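Local coordinates for putative alpha-galactosidase (Bacteroides fragilis, PDB 4NZJ), which probably hydrolyses terminal, non-reducing alpha-D-galactose units of alpha-D-galactosides, at residues A206-F209 and A210-V214; G197-G200 and Y201-T204; T161-P164 and R165-Y169; L114-E117 and L118-T122. All blocks are in the same frame, centred on the assembly; numbering follows the deposited sequence.

Contact 1 (A206-F209 and A210-V214)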
ATOM      1  N   ALA A 206     -14.303 -13.177  12.651  1.00 18.58           N
ATOM      2  CA  ALA A 206     -13.012 -12.617  13.048  1.00 18.41           C
ATOM      3  C   ALA A 206     -12.141 -13.665  13.746  1.00 18.94           C
ATOM      4  O   ALA A 206     -10.937 -13.756  13.473  1.00 18.85           O
ATOM      5  CB  ALA A 206     -13.214 -11.407  13.946  1.00 18.71           C
ATOM      6  N   LYS A 207     -12.742 -14.454  14.633  1.00 19.15           N
ATOM      7  CA  LYS A 207     -12.002 -15.498  15.344  0.50 20.82           C
ATOM      8  C   LYS A 207     -11.498 -16.558  14.371  1.00 19.96           C
ATOM      9  O   LYS A 207     -10.383 -17.063  14.516  1.00 19.79           O
ATOM     10  CB  LYS A 207     -12.855 -16.135  16.443  0.50 23.36           C
ATOM     11  CG  LYS A 207     -13.058 -15.234  17.649  0.50 26.73           C
ATOM     12  CD  LYS A 207     -11.737 -14.934  18.341  0.50 29.99           C
ATOM     13  CE  LYS A 207     -11.902 -13.926  19.466  0.50 31.70           C
ATOM     14  NZ  LYS A 207     -13.124 -14.190  20.274  0.50 34.93           N
ATOM     15  N   ASP A 208     -12.310 -16.888  13.366  1.00 19.24           N
ATOM     16  CA  ASP A 208     -11.871 -17.837  12.344  1.00 19.67           C
ATOM     17  C   ASP A 208     -10.707 -17.251  11.545  1.00 18.73           C
ATOM     18  O   ASP A 208      -9.684 -17.923  11.344  1.00 19.09           O
ATOM     19  CB  ASP A 208     -13.018 -18.222  11.400  1.00 20.89           C
ATOM     20  CG  ASP A 208     -13.954 -19.265  11.994  1.00 24.64           C
ATOM     21  OD1 ASP A 208     -13.631 -19.895  13.028  1.00 24.55           O
ATOM     22  OD2 ASP A 208     -15.032 -19.482  11.401  1.00 25.39           O
ATOM     23  N   PHE A 209     -10.850 -16.001  11.101  1.00 17.77           N
ATOM     24  CA  PHE A 209      -9.771 -15.346  10.360  1.00 18.01           C
ATOM     25  C   PHE A 209      -8.468 -15.385  11.153  1.00 18.08           C
ATOM     26  O   PHE A 209      -7.411 -15.728  10.611  1.00 17.77           O
ATOM     27  CB  PHE A 209     -10.119 -13.891  10.000  1.00 18.41           C
ATOM     28  CG  PHE A 209     -11.344 -13.735   9.139  1.00 18.30           C
ATOM     29  CD1 PHE A 209     -11.741 -14.732   8.253  1.00 19.30           C
ATOM     30  CD2 PHE A 209     -12.100 -12.572   9.208  1.00 18.56           C
ATOM     31  CE1 PHE A 209     -12.869 -14.569   7.465  1.00 20.01           C
ATOM     32  CE2 PHE A 209     -13.224 -12.406   8.419  1.00 19.38           C
ATOM     33  CZ  PHE A 209     -13.611 -13.409   7.552  1.00 19.27           C
ATOM     34  N   ALA A 210      -8.542 -15.047  12.438  1.00 17.99           N
ATOM     35  CA  ALA A 210      -7.358 -15.046  13.292  1.00 19.07           C
ATOM     36  C   ALA A 210      -6.769 -16.450  13.435  1.00 19.59           C
ATOM     37  O   ALA A 210      -5.549 -16.623  13.373  1.00 19.89           O
ATOM     38  CB  ALA A 210      -7.679 -14.452  14.653  1.00 18.62           C
ATOM     39  N   SER A 211      -7.627 -17.456  13.595  1.00 19.16           N
ATOM     40  CA  SER A 211      -7.156 -18.843  13.703  1.00 19.84           C
ATOM     41  C   SER A 211      -6.425 -19.301  12.436  1.00 21.06           C
ATOM     42  O   SER A 211      -5.529 -20.155  12.503  1.00 20.55           O
ATOM     43  CB  SER A 211      -8.308 -19.799  14.047  1.00 21.50           C
ATOM     44  OG  SER A 211      -9.115 -20.084  12.918  1.00 23.54           O
ATOM     45  N   TRP A 212      -6.800 -18.736  11.290  1.00 19.13           N
ATOM     46  CA  TRP A 212      -6.155 -19.074  10.024  1.00 19.76           C
ATOM     47  C   TRP A 212      -4.875 -18.286   9.773  1.00 20.71           C
ATOM     48  O   TRP A 212      -4.145 -18.586   8.829  1.00 23.29           O
ATOM     49  CB  TRP A 212      -7.105 -18.844   8.855  1.00 20.20           C
ATOM     50  CG  TRP A 212      -8.375 -19.604   8.939  1.00 19.94           C
ATOM     51  CD1 TRP A 212      -8.612 -20.745   9.651  1.00 21.33           C
ATOM     52  CD2 TRP A 212      -9.596 -19.288   8.267  1.00 21.17           C
ATOM     53  NE1 TRP A 212      -9.910 -21.154   9.471  1.00 22.87           N
ATOM     54  CE2 TRP A 212     -10.540 -20.269   8.630  1.00 21.79           C
ATOM     55  CE3 TRP A 212      -9.988 -18.257   7.401  1.00 21.35           C
ATOM     56  CZ2 TRP A 212     -11.851 -20.258   8.151  1.00 22.46           C
ATOM     57  CZ3 TRP A 212     -11.291 -18.245   6.929  1.00 21.02           C
ATOM     58  CH2 TRP A 212     -12.207 -19.236   7.305  1.00 22.08           C
ATOM     59  N   GLY A 213      -4.618 -17.265  10.587  1.00 19.60           N
ATOM     60  CA  GLY A 213      -3.425 -16.436  10.441  1.00 19.81           C
ATOM     61  C   GLY A 213      -3.599 -15.241   9.521  1.00 18.17           C
ATOM     62  O   GLY A 213      -2.624 -14.704   9.001  1.00 18.83           O
ATOM     63  N   VAL A 214      -4.842 -14.815   9.320  1.00 17.32           N
ATOM     64  CA  VAL A 214      -5.141 -13.637   8.512  1.00 16.88           C
ATOM     65  C   VAL A 214      -4.552 -12.375   9.157  1.00 17.02           C
ATOM     66  O   VAL A 214      -4.577 -12.220  10.383  1.00 17.97           O
ATOM     67  CB  VAL A 214      -6.662 -13.491   8.324  1.00 17.14           C
ATOM     68  CG1 VAL A 214      -7.041 -12.125   7.760  1.00 17.69           C
ATOM     69  CG2 VAL A 214      -7.182 -14.614   7.434  1.00 17.71           C
TER
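The indole of Trp212 lies over the last turn of its own helix, one face covering the carbonyl of Asp208, whose O sits 3.2 Å from Trp212 CG and is offset toward the rim of the ring system. CG lies anti to the carbonyl carbon (chi1 -58°), which folds the indole back along the helix. At its far side Trp212 CZ3 approaches the edge of the Phe209 ring, close to that ring's plane, at 3.8 Å from CD1; the two rings meet obliquely, their planes 60° apart. Besides lying under the indole, Asp208 O takes two hydrogen bonds, from Trp212 N and from Ser211 OG (2.7 Å). Serine suits this solvent-facing position, since its short hydroxyl bends back to the previous turn. Helix 202-212 then ends in a Schellman motif: Val214 N bonds to Phe209 O at 3.0 Å and Gly213 N to Ala210 O at 3.0 Å. Gly213 takes the positive phi (89°) of this motif, where a CB would press on the preceding carbonyl O. Beyond it Val214 packs its CB against Phe209 CB (3.9 Å), the apolar pair that commonly accompanies the motif, and Phe209, Trp212 and Val214 all rest on Ile183 of barrel strand 180-186.

Contact 2 (G197-G200 and Y201-T204)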
ATOM      1  N   GLY A 197     -21.478 -13.435   3.513  1.00 20.36           N
ATOM      2  CA  GLY A 197     -20.847 -12.332   4.247  1.00 19.80           C
ATOM      3  C   GLY A 197     -20.942 -12.523   5.759  1.00 20.40           C
ATOM      4  O   GLY A 197     -21.410 -13.560   6.229  1.00 21.29           O
ATOM      5  N   SER A 198     -20.543 -11.501   6.515  1.00 19.94           N
ATOM      6  CA  SER A 198     -20.328 -11.629   7.963  1.00 19.39           C
ATOM      7  C   SER A 198     -21.348 -10.920   8.863  1.00 21.15           C
ATOM      8  O   SER A 198     -21.234 -10.991  10.090  1.00 22.73           O
ATOM      9  CB  SER A 198     -18.939 -11.101   8.320  1.00 17.83           C
ATOM     10  OG  SER A 198     -17.918 -11.907   7.759  1.00 18.19           O
ATOM     11  N   TYR A 199     -22.330 -10.232   8.291  1.00 20.93           N
ATOM     12  CA  TYR A 199     -23.274  -9.493   9.126  1.00 21.62           C
ATOM     13  C   TYR A 199     -23.973 -10.401  10.143  1.00 23.35           C
ATOM     14  O   TYR A 199     -24.574 -11.411   9.778  1.00 23.52           O
ATOM     15  CB  TYR A 199     -24.304  -8.764   8.267  1.00 21.53           C
ATOM     16  CG  TYR A 199     -25.301  -7.983   9.089  1.00 22.99           C
ATOM     17  CD1 TYR A 199     -24.882  -6.937   9.896  1.00 24.37           C
ATOM     18  CD2 TYR A 199     -26.652  -8.293   9.062  1.00 27.50           C
ATOM     19  CE1 TYR A 199     -25.779  -6.215  10.656  1.00 26.73           C
ATOM     20  CE2 TYR A 199     -27.562  -7.576   9.821  1.00 29.15           C
ATOM     21  CZ  TYR A 199     -27.115  -6.538  10.615  1.00 28.77           C
ATOM     22  OH  TYR A 199     -28.007  -5.818  11.373  1.00 30.40           O
ATOM     23  N   GLY A 200     -23.882 -10.029  11.418  1.00 23.88           N
ATOM     24  CA  GLY A 200     -24.478 -10.797  12.513  1.00 24.75           C
ATOM     25  C   GLY A 200     -23.594 -11.905  13.068  1.00 23.97           C
ATOM     26  O   GLY A 200     -23.934 -12.521  14.076  1.00 25.40           O
ATOM     27  N   TYR A 201     -22.477 -12.176  12.398  1.00 22.13           N
ATOM     28  CA  TYR A 201     -21.548 -13.238  12.806  1.00 22.25           C
ATOM     29  C   TYR A 201     -20.122 -12.702  12.878  1.00 22.14           C
ATOM     30  O   TYR A 201     -19.151 -13.444  12.683  1.00 23.02           O
ATOM     31  CB  TYR A 201     -21.605 -14.402  11.815  1.00 22.86           C
ATOM     32  CG  TYR A 201     -22.940 -15.111  11.754  1.00 22.60           C
ATOM     33  CD1 TYR A 201     -23.944 -14.660  10.911  1.00 23.08           C
ATOM     34  CD2 TYR A 201     -23.188 -16.247  12.520  1.00 23.35           C
ATOM     35  CE1 TYR A 201     -25.165 -15.310  10.838  1.00 24.19           C
ATOM     36  CE2 TYR A 201     -24.405 -16.903  12.453  1.00 24.11           C
ATOM     37  CZ  TYR A 201     -25.393 -16.430  11.612  1.00 25.35           C
ATOM     38  OH  TYR A 201     -26.607 -17.079  11.536  1.00 29.24           O
ATOM     39  N   GLU A 202     -19.990 -11.413  13.175  1.00 21.49           N
ATOM     40  CA  GLU A 202     -18.698 -10.739  13.104  1.00 20.86           C
ATOM     41  C   GLU A 202     -17.667 -11.378  14.032  1.00 21.34           C
ATOM     42  O   GLU A 202     -16.504 -11.552  13.646  1.00 19.79           O
ATOM     43  CB  GLU A 202     -18.846  -9.252  13.426  1.00 21.79           C
ATOM     44  CG  GLU A 202     -19.674  -8.479  12.401  1.00 21.83           C
ATOM     45  CD  GLU A 202     -21.174  -8.480  12.673  1.00 22.75           C
ATOM     46  OE1 GLU A 202     -21.651  -9.248  13.545  1.00 22.67           O
ATOM     47  OE2 GLU A 202     -21.891  -7.707  11.998  1.00 23.66           O
ATOM     48  N   GLU A 203     -18.102 -11.724  15.240  1.00 21.31           N
ATOM     49  CA  GLU A 203     -17.204 -12.280  16.241  1.00 23.52           C
ATOM     50  C   GLU A 203     -16.694 -13.649  15.790  1.00 21.35           C
ATOM     51  O   GLU A 203     -15.485 -13.911  15.813  1.00 21.13           O
ATOM     52  CB  GLU A 203     -17.896 -12.370  17.602  1.00 26.03           C
ATOM     53  CG  GLU A 203     -18.458 -11.043  18.109  1.00 31.15           C
ATOM     54  CD  GLU A 203     -19.965 -10.900  17.899  1.00 36.02           C
ATOM     55  OE1 GLU A 203     -20.470 -11.174  16.781  1.00 29.40           O
ATOM     56  OE2 GLU A 203     -20.652 -10.504  18.870  1.00 41.25           O
ATOM     57  N   THR A 204     -17.607 -14.513  15.358  1.00 20.88           N
ATOM     58  CA  THR A 204     -17.232 -15.829  14.835  1.00 20.35           C
ATOM     59  C   THR A 204     -16.257 -15.708  13.667  1.00 19.58           C
ATOM     60  O   THR A 204     -15.227 -16.387  13.620  1.00 19.52           O
ATOM     61  CB  THR A 204     -18.474 -16.617  14.366  1.00 22.22           C
ATOM     62  OG1 THR A 204     -19.331 -16.859  15.487  1.00 23.37           O
ATOM     63  CG2 THR A 204     -18.086 -17.955  13.745  1.00 23.25           C
TER
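Gly200 N and the carboxylate of Glu202 meet directly: the amide donates to Glu202 OE2 at 3.1 Å, a nearly straight bond that reaches the oxygen from above the carboxylate plane. The same oxygen touches Tyr199, with OE2 3.7 Å from CD1 of the phenol ring. The two side chains run alongside each other and point the same way, ring and carboxylate planes almost perpendicular. A bend at chi2 (88°) curls the glutamate back toward the loop, its length bringing OE2 to Gly200 N. On the adjoining residue, the Tyr201 ring has Gly200 O over one face and Tyr199 O near its plane at the edge, 3.5 Å from CD1.

Tyr201 N closes the turn by donating to Ser198 O at 2.9 Å, and Gly200 adopts a positive phi (87°) at which a CB would press on the carbonyl O of Tyr199. In the next shell, Glu202 OE1 forms a salt bridge with Lys237 of helix 228-243, so the acid joins turn and neighbouring helix. Ser198 OG is hydrogen-bonded to Asp205 and Ser185, while Tyr199 makes a cation-pi contact with Arg234 and Tyr201 with Arg150. The whole is a type II beta turn, Ser198 to Tyr201, with glycine at its third position and Tyr201 as N-cap, which delivers the loop after barrel strand 180-186 into helix 202-212 of the TIM barrel.

Contact 3 (T161-P164 and R165-Y169); sequences TKFP and RGIKY
Phe163 O accepts the hydrogen bond of Gly166 N at 2.9 Å. This closes a type I beta turn from Phe163 to Gly166, the bend that leads the long loop after barrel strand 138-140 into helix 166-176 of the TIM barrel. Pro164, second in the turn, has a ring that holds phi near the required value, and its missing N-H costs nothing because the turn asks for none there. Gly166, at the end of the turn, takes a positive phi (80°), a conformation that glycine adopts with little strain.

Just past the turn, the chain brings Ile167 back over Phe163. The methyl CD1 of Ile167 stands over the centre of the phenyl face, 4.0 Å from the centroid and 12° off the ring normal, a CH-pi contact; its nearest ring atom is Phe163 CG at 3.9 Å. Ile167 CG1 lies anti to the carbonyl carbon, beside the backbone N, and this carries CD1 over the ring. Both side chains continue into an apolar cluster by touching Ile158, and Phe163 also reaches Ile141 and Trp145.

On the solvent-facing side, Arg165 bends at chi3 (-76°), and its guanidinium lies face to face with the Tyr169 ring. Its NH2 forms a salt bridge with OE2 of Glu116, on the neighbouring helix 116-128. Arg165 CZ sits 3.2 Å above the plane of the Tyr169 ring, offset toward the rim, with Tyr169 CZ over the centre of the guanidinium.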
ATOM      1  N   THR A 161     -12.451 -26.686  -2.962  1.00 21.14           N
ATOM      2  CA  THR A 161     -11.967 -26.963  -4.311  1.00 21.79           C
ATOM      3  C   THR A 161     -10.825 -25.992  -4.612  1.00 20.88           C
ATOM      4  O   THR A 161      -9.787 -26.381  -5.158  1.00 22.14           O
ATOM      5  CB  THR A 161     -13.074 -26.803  -5.370  1.00 22.50           C
ATOM      6  OG1 THR A 161     -14.169 -27.668  -5.052  1.00 23.30           O
ATOM      7  CG2 THR A 161     -12.543 -27.150  -6.753  1.00 24.02           C
ATOM      8  N   LYS A 162     -11.026 -24.732  -4.246  1.00 19.60           N
ATOM      9  CA  LYS A 162     -10.018 -23.690  -4.423  1.00 19.18           C
ATOM     10  C   LYS A 162      -8.874 -23.801  -3.425  1.00 19.47           C
ATOM     11  O   LYS A 162      -7.708 -23.598  -3.783  1.00 19.41           O
ATOM     12  CB  LYS A 162     -10.660 -22.307  -4.287  1.00 19.44           C
ATOM     13  CG  LYS A 162     -11.679 -22.016  -5.371  1.00 19.46           C
ATOM     14  CD  LYS A 162     -12.277 -20.632  -5.225  1.00 18.99           C
ATOM     15  CE  LYS A 162     -13.315 -20.408  -6.310  1.00 20.65           C
ATOM     16  NZ  LYS A 162     -13.919 -19.059  -6.222  1.00 20.76           N
ATOM     17  N   PHE A 163      -9.219 -24.114  -2.175  1.00 20.08           N
ATOM     18  CA  PHE A 163      -8.253 -24.162  -1.074  1.00 19.73           C
ATOM     19  C   PHE A 163      -8.342 -25.513  -0.380  1.00 20.89           C
ATOM     20  O   PHE A 163      -8.907 -25.630   0.703  1.00 20.46           O
ATOM     21  CB  PHE A 163      -8.507 -22.993  -0.108  1.00 18.42           C
ATOM     22  CG  PHE A 163      -8.323 -21.652  -0.754  1.00 18.39           C
ATOM     23  CD1 PHE A 163      -7.052 -21.135  -0.952  1.00 18.92           C
ATOM     24  CD2 PHE A 163      -9.417 -20.927  -1.216  1.00 19.63           C
ATOM     25  CE1 PHE A 163      -6.869 -19.915  -1.569  1.00 19.40           C
ATOM     26  CE2 PHE A 163      -9.239 -19.700  -1.836  1.00 18.71           C
ATOM     27  CZ  PHE A 163      -7.964 -19.193  -2.014  1.00 19.49           C
ATOM     28  N   PRO A 164      -7.786 -26.559  -1.020  1.00 21.67           N
ATOM     29  CA  PRO A 164      -7.979 -27.924  -0.526  1.00 23.28           C
ATOM     30  C   PRO A 164      -7.297 -28.199   0.814  1.00 23.96           C
ATOM     31  O   PRO A 164      -7.650 -29.162   1.485  1.00 26.00           O
ATOM     32  CB  PRO A 164      -7.404 -28.805  -1.643  1.00 24.43           C
ATOM     33  CG  PRO A 164      -6.560 -27.915  -2.481  1.00 24.13           C
ATOM     34  CD  PRO A 164      -7.058 -26.515  -2.303  1.00 22.46           C
ATOM     35  N   ARG A 165      -6.344 -27.354   1.201  1.00 23.12           N
ATOM     36  CA  ARG A 165      -5.714 -27.473   2.512  1.00 24.29           C
ATOM     37  C   ARG A 165      -6.102 -26.319   3.422  1.00 24.89           C
ATOM     38  O   ARG A 165      -5.465 -26.089   4.446  1.00 26.51           O
ATOM     39  CB  ARG A 165      -4.197 -27.586   2.359  1.00 23.80           C
ATOM     40  CG  ARG A 165      -3.805 -28.864   1.637  1.00 25.77           C
ATOM     41  CD  ARG A 165      -2.304 -29.022   1.480  1.00 26.42           C
ATOM     42  NE  ARG A 165      -1.759 -28.175   0.424  1.00 26.62           N
ATOM     43  CZ  ARG A 165      -0.525 -28.298  -0.063  1.00 27.97           C
ATOM     44  NH1 ARG A 165       0.298 -29.223   0.424  1.00 30.06           N
ATOM     45  NH2 ARG A 165      -0.103 -27.492  -1.029  1.00 27.62           N
ATOM     46  N   GLY A 166      -7.169 -25.611   3.058  1.00 21.44           N
ATOM     47  CA  GLY A 166      -7.657 -24.487   3.840  1.00 21.94           C
ATOM     48  C   GLY A 166      -6.880 -23.206   3.616  1.00 21.32           C
ATOM     49  O   GLY A 166      -5.909 -23.167   2.855  1.00 21.31           O
ATOM     50  N   ILE A 167      -7.331 -22.156   4.292  1.00 20.08           N
ATOM     51  CA  ILE A 167      -6.690 -20.852   4.253  1.00 19.78           C
ATOM     52  C   ILE A 167      -5.421 -20.843   5.109  1.00 19.76           C
ATOM     53  O   ILE A 167      -4.438 -20.195   4.750  1.00 18.96           O
ATOM     54  CB  ILE A 167      -7.648 -19.740   4.735  1.00 20.65           C
ATOM     55  CG1 ILE A 167      -8.901 -19.675   3.845  1.00 22.72           C
ATOM     56  CG2 ILE A 167      -6.949 -18.387   4.768  1.00 20.63           C
ATOM     57  CD1 ILE A 167      -8.634 -19.327   2.401  1.00 23.51           C
ATOM     58  N   LYS A 168      -5.425 -21.556   6.231  1.00 19.79           N
ATOM     59  CA  LYS A 168      -4.251 -21.557   7.104  1.00 20.81           C
ATOM     60  C   LYS A 168      -2.983 -22.028   6.395  1.00 20.21           C
ATOM     61  O   LYS A 168      -1.903 -21.491   6.647  1.00 19.81           O
ATOM     62  CB  LYS A 168      -4.476 -22.381   8.374  1.00 23.93           C
ATOM     63  CG  LYS A 168      -3.393 -22.136   9.422  1.00 27.59           C
ATOM     64  CD  LYS A 168      -3.714 -22.783  10.757  1.00 33.53           C
ATOM     65  CE  LYS A 168      -2.704 -22.380  11.822  1.00 36.31           C
ATOM     66  NZ  LYS A 168      -1.295 -22.658  11.414  1.00 37.49           N
ATOM     67  N   TYR A 169      -3.107 -23.008   5.502  1.00 19.51           N
ATOM     68  CA  TYR A 169      -1.947 -23.480   4.740  1.00 20.07           C
ATOM     69  C   TYR A 169      -1.320 -22.324   3.954  1.00 19.31           C
ATOM     70  O   TYR A 169      -0.099 -22.150   3.931  1.00 20.45           O
ATOM     71  CB  TYR A 169      -2.323 -24.624   3.791  1.00 21.34           C
ATOM     72  CG  TYR A 169      -1.113 -25.209   3.097  1.00 22.27           C
ATOM     73  CD1 TYR A 169      -0.630 -24.659   1.913  1.00 23.20           C
ATOM     74  CD2 TYR A 169      -0.430 -26.293   3.641  1.00 25.43           C
ATOM     75  CE1 TYR A 169       0.492 -25.174   1.288  1.00 25.35           C
ATOM     76  CE2 TYR A 169       0.690 -26.814   3.024  1.00 26.76           C
ATOM     77  CZ  TYR A 169       1.147 -26.254   1.851  1.00 27.05           C
ATOM     78  OH  TYR A 169       2.263 -26.783   1.236  1.00 30.68           O
TER

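Contact 4 (L114-E117 and L118-T122)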
ATOM      1  N   LEU A 114      -9.532 -18.021  -8.244  1.00 20.11           N
ATOM      2  CA  LEU A 114      -8.354 -18.059  -7.388  1.00 19.85           C
ATOM      3  C   LEU A 114      -8.272 -19.429  -6.726  1.00 21.40           C
ATOM      4  O   LEU A 114      -9.293 -20.040  -6.414  1.00 24.14           O
ATOM      5  CB  LEU A 114      -8.410 -16.957  -6.328  1.00 19.13           C
ATOM      6  CG  LEU A 114      -7.149 -16.788  -5.473  1.00 19.20           C
ATOM      7  CD1 LEU A 114      -5.981 -16.305  -6.315  1.00 19.28           C
ATOM      8  CD2 LEU A 114      -7.409 -15.824  -4.328  1.00 18.23           C
ATOM      9  N   THR A 115      -7.052 -19.920  -6.542  1.00 20.39           N
ATOM     10  CA  THR A 115      -6.815 -21.189  -5.857  1.00 20.43           C
ATOM     11  C   THR A 115      -5.578 -21.058  -4.988  1.00 20.12           C
ATOM     12  O   THR A 115      -4.810 -20.106  -5.129  1.00 18.98           O
ATOM     13  CB  THR A 115      -6.554 -22.333  -6.845  1.00 22.52           C
ATOM     14  OG1 THR A 115      -5.322 -22.088  -7.535  1.00 22.52           O
ATOM     15  CG2 THR A 115      -7.701 -22.471  -7.858  1.00 22.92           C
ATOM     16  N   GLU A 116      -5.373 -22.036  -4.115  1.00 19.30           N
ATOM     17  CA  GLU A 116      -4.168 -22.096  -3.288  1.00 20.34           C
ATOM     18  C   GLU A 116      -2.926 -22.000  -4.160  1.00 19.95           C
ATOM     19  O   GLU A 116      -2.038 -21.185  -3.895  1.00 20.53           O
ATOM     20  CB  GLU A 116      -4.139 -23.413  -2.505  1.00 22.06           C
ATOM     21  CG  GLU A 116      -2.842 -23.680  -1.745  1.00 23.27           C
ATOM     22  CD  GLU A 116      -2.631 -25.150  -1.444  1.00 25.22           C
ATOM     23  OE1 GLU A 116      -3.152 -25.640  -0.424  1.00 24.58           O
ATOM     24  OE2 GLU A 116      -1.928 -25.824  -2.224  1.00 26.75           O
ATOM     25  N   GLU A 117      -2.879 -22.834  -5.197  1.00 21.27           N
ATOM     26  CA  GLU A 117      -1.722 -22.890  -6.096  0.50 21.93           C
ATOM     27  C   GLU A 117      -1.392 -21.517  -6.667  1.00 21.81           C
ATOM     28  O   GLU A 117      -0.225 -21.124  -6.728  1.00 21.07           O
ATOM     29  CB  GLU A 117      -1.969 -23.888  -7.236  0.50 23.23           C
ATOM     30  CG  GLU A 117      -0.903 -23.897  -8.329  0.50 24.64           C
ATOM     31  CD  GLU A 117       0.456 -24.353  -7.829  0.50 26.04           C
ATOM     32  OE1 GLU A 117       0.497 -25.074  -6.813  0.50 27.91           O
ATOM     33  OE2 GLU A 117       1.480 -24.006  -8.461  0.50 27.17           O
ATOM     34  N   LEU A 118      -2.417 -20.787  -7.083  1.00 20.16           N
ATOM     35  CA  LEU A 118      -2.211 -19.491  -7.714  1.00 20.16           C
ATOM     36  C   LEU A 118      -1.774 -18.399  -6.728  1.00 19.60           C
ATOM     37  O   LEU A 118      -0.999 -17.512  -7.090  1.00 20.23           O
ATOM     38  CB  LEU A 118      -3.469 -19.086  -8.495  1.00 20.69           C
ATOM     39  CG  LEU A 118      -3.767 -20.037  -9.660  1.00 22.31           C
ATOM     40  CD1 LEU A 118      -5.165 -19.803 -10.219  1.00 22.40           C
ATOM     41  CD2 LEU A 118      -2.728 -19.929 -10.767  1.00 23.54           C
ATOM     42  N   VAL A 119      -2.249 -18.455  -5.485  1.00 18.56           N
ATOM     43  CA  VAL A 119      -1.755 -17.542  -4.459  1.00 18.10           C
ATOM     44  C   VAL A 119      -0.260 -17.809  -4.198  1.00 18.99           C
ATOM     45  O   VAL A 119       0.531 -16.872  -4.088  1.00 19.98           O
ATOM     46  CB  VAL A 119      -2.527 -17.674  -3.134  1.00 18.90           C
ATOM     47  CG1 VAL A 119      -1.924 -16.775  -2.064  1.00 20.42           C
ATOM     48  CG2 VAL A 119      -3.995 -17.322  -3.334  1.00 18.88           C
ATOM     49  N   LEU A 120       0.106 -19.080  -4.079  1.00 19.81           N
ATOM     50  CA  LEU A 120       1.493 -19.462  -3.799  1.00 20.63           C
ATOM     51  C   LEU A 120       2.418 -19.049  -4.940  1.00 20.65           C
ATOM     52  O   LEU A 120       3.521 -18.551  -4.699  1.00 20.26           O
ATOM     53  CB  LEU A 120       1.609 -20.963  -3.533  1.00 22.73           C
ATOM     54  CG  LEU A 120       1.443 -21.423  -2.081  1.00 27.02           C
ATOM     55  CD1 LEU A 120       0.336 -20.694  -1.344  1.00 26.73           C
ATOM     56  CD2 LEU A 120       1.248 -22.929  -2.016  1.00 28.35           C
ATOM     57  N   GLN A 121       1.962 -19.235  -6.177  1.00 19.80           N
ATOM     58  CA  GLN A 121       2.721 -18.775  -7.347  1.00 20.17           C
ATOM     59  C   GLN A 121       2.933 -17.267  -7.311  1.00 20.29           C
ATOM     60  O   GLN A 121       3.992 -16.767  -7.683  1.00 19.99           O
ATOM     61  CB  GLN A 121       1.994 -19.132  -8.640  1.00 21.45           C
ATOM     62  CG  GLN A 121       2.092 -20.584  -9.049  1.00 24.91           C
ATOM     63  CD  GLN A 121       1.407 -20.849 -10.374  1.00 27.18           C
ATOM     64  OE1 GLN A 121       1.157 -19.929 -11.156  1.00 27.57           O
ATOM     65  NE2 GLN A 121       1.105 -22.112 -10.637  1.00 29.54           N
ATOM     66  N   THR A 122       1.907 -16.544  -6.886  1.00 19.61           N
ATOM     67  CA  THR A 122       1.992 -15.102  -6.773  1.00 18.98           C
ATOM     68  C   THR A 122       3.027 -14.688  -5.721  1.00 19.11           C
ATOM     69  O   THR A 122       3.862 -13.824  -5.991  1.00 18.34           O
ATOM     70  CB  THR A 122       0.608 -14.501  -6.476  1.00 19.88           C
ATOM     71  OG1 THR A 122      -0.248 -14.737  -7.600  1.00 19.50           O
ATOM     72  CG2 THR A 122       0.703 -13.012  -6.202  1.00 20.48           C
TER
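The Glu117 carboxylate and the Gln121 amide meet at a steep angle, their planes 73° apart, in one of the two conformers of Glu117. Gln121 NE2 donates to Glu117 OE2 at 2.9 Å, the acceptor almost within the amide plane and using the lone pair that faces away from its other oxygen. A bend at chi2 (64°) swings the Glu117 carboxylate toward the next turn, while the extended Gln121 chain reaches out to it; Gln121 OE1 is taken up by Arg365. Thr115 is the N-cap of helix 116-128, with OG1 accepting from Leu118 N at 3.2 Å, and chi1 of 66° sets that oxygen between backbone N and carbonyl carbon, facing the helix. Threonine suits the place, its short hydroxyl reaching a first-turn amide that has no helical carbonyl partner four residues earlier. Around the cap, Leu114 CD1 packs against Val119 CG2 at 3.7 Å, a hydrophobic staple between the residue before the cap and the one four beyond it. Leu118 adds its CG against Thr115 OG1 (3.3 Å). One turn on, Leu118 O is gripped twice from opposite faces of its plane, by Thr122 N and by Thr122 OG1 at 2.9 Å.

Overall arrangement
From the N terminus the order is contact 4 (114-122), contact 3 (161-169), contact 2 (197-204) and contact 1 (206-214); all are in series, and none nests or crosses. Contacts 4, 3 and 2 mark where loops enter helices 116-128, 166-176 and 202-212, and contact 1 is the exit of the last of these toward strand 216-220. Contacts 4 and 3, centres about 10 Å apart, join by a probable hydrogen bond from Glu116 N to Lys162 O. Contact 3 meets contact 1 where Ile167 and Lys168 pack against Trp212. Contacts 2 and 1 share helix 202-212, while the links 4-3 and 3-1 connect three successive helices outside the barrel strands.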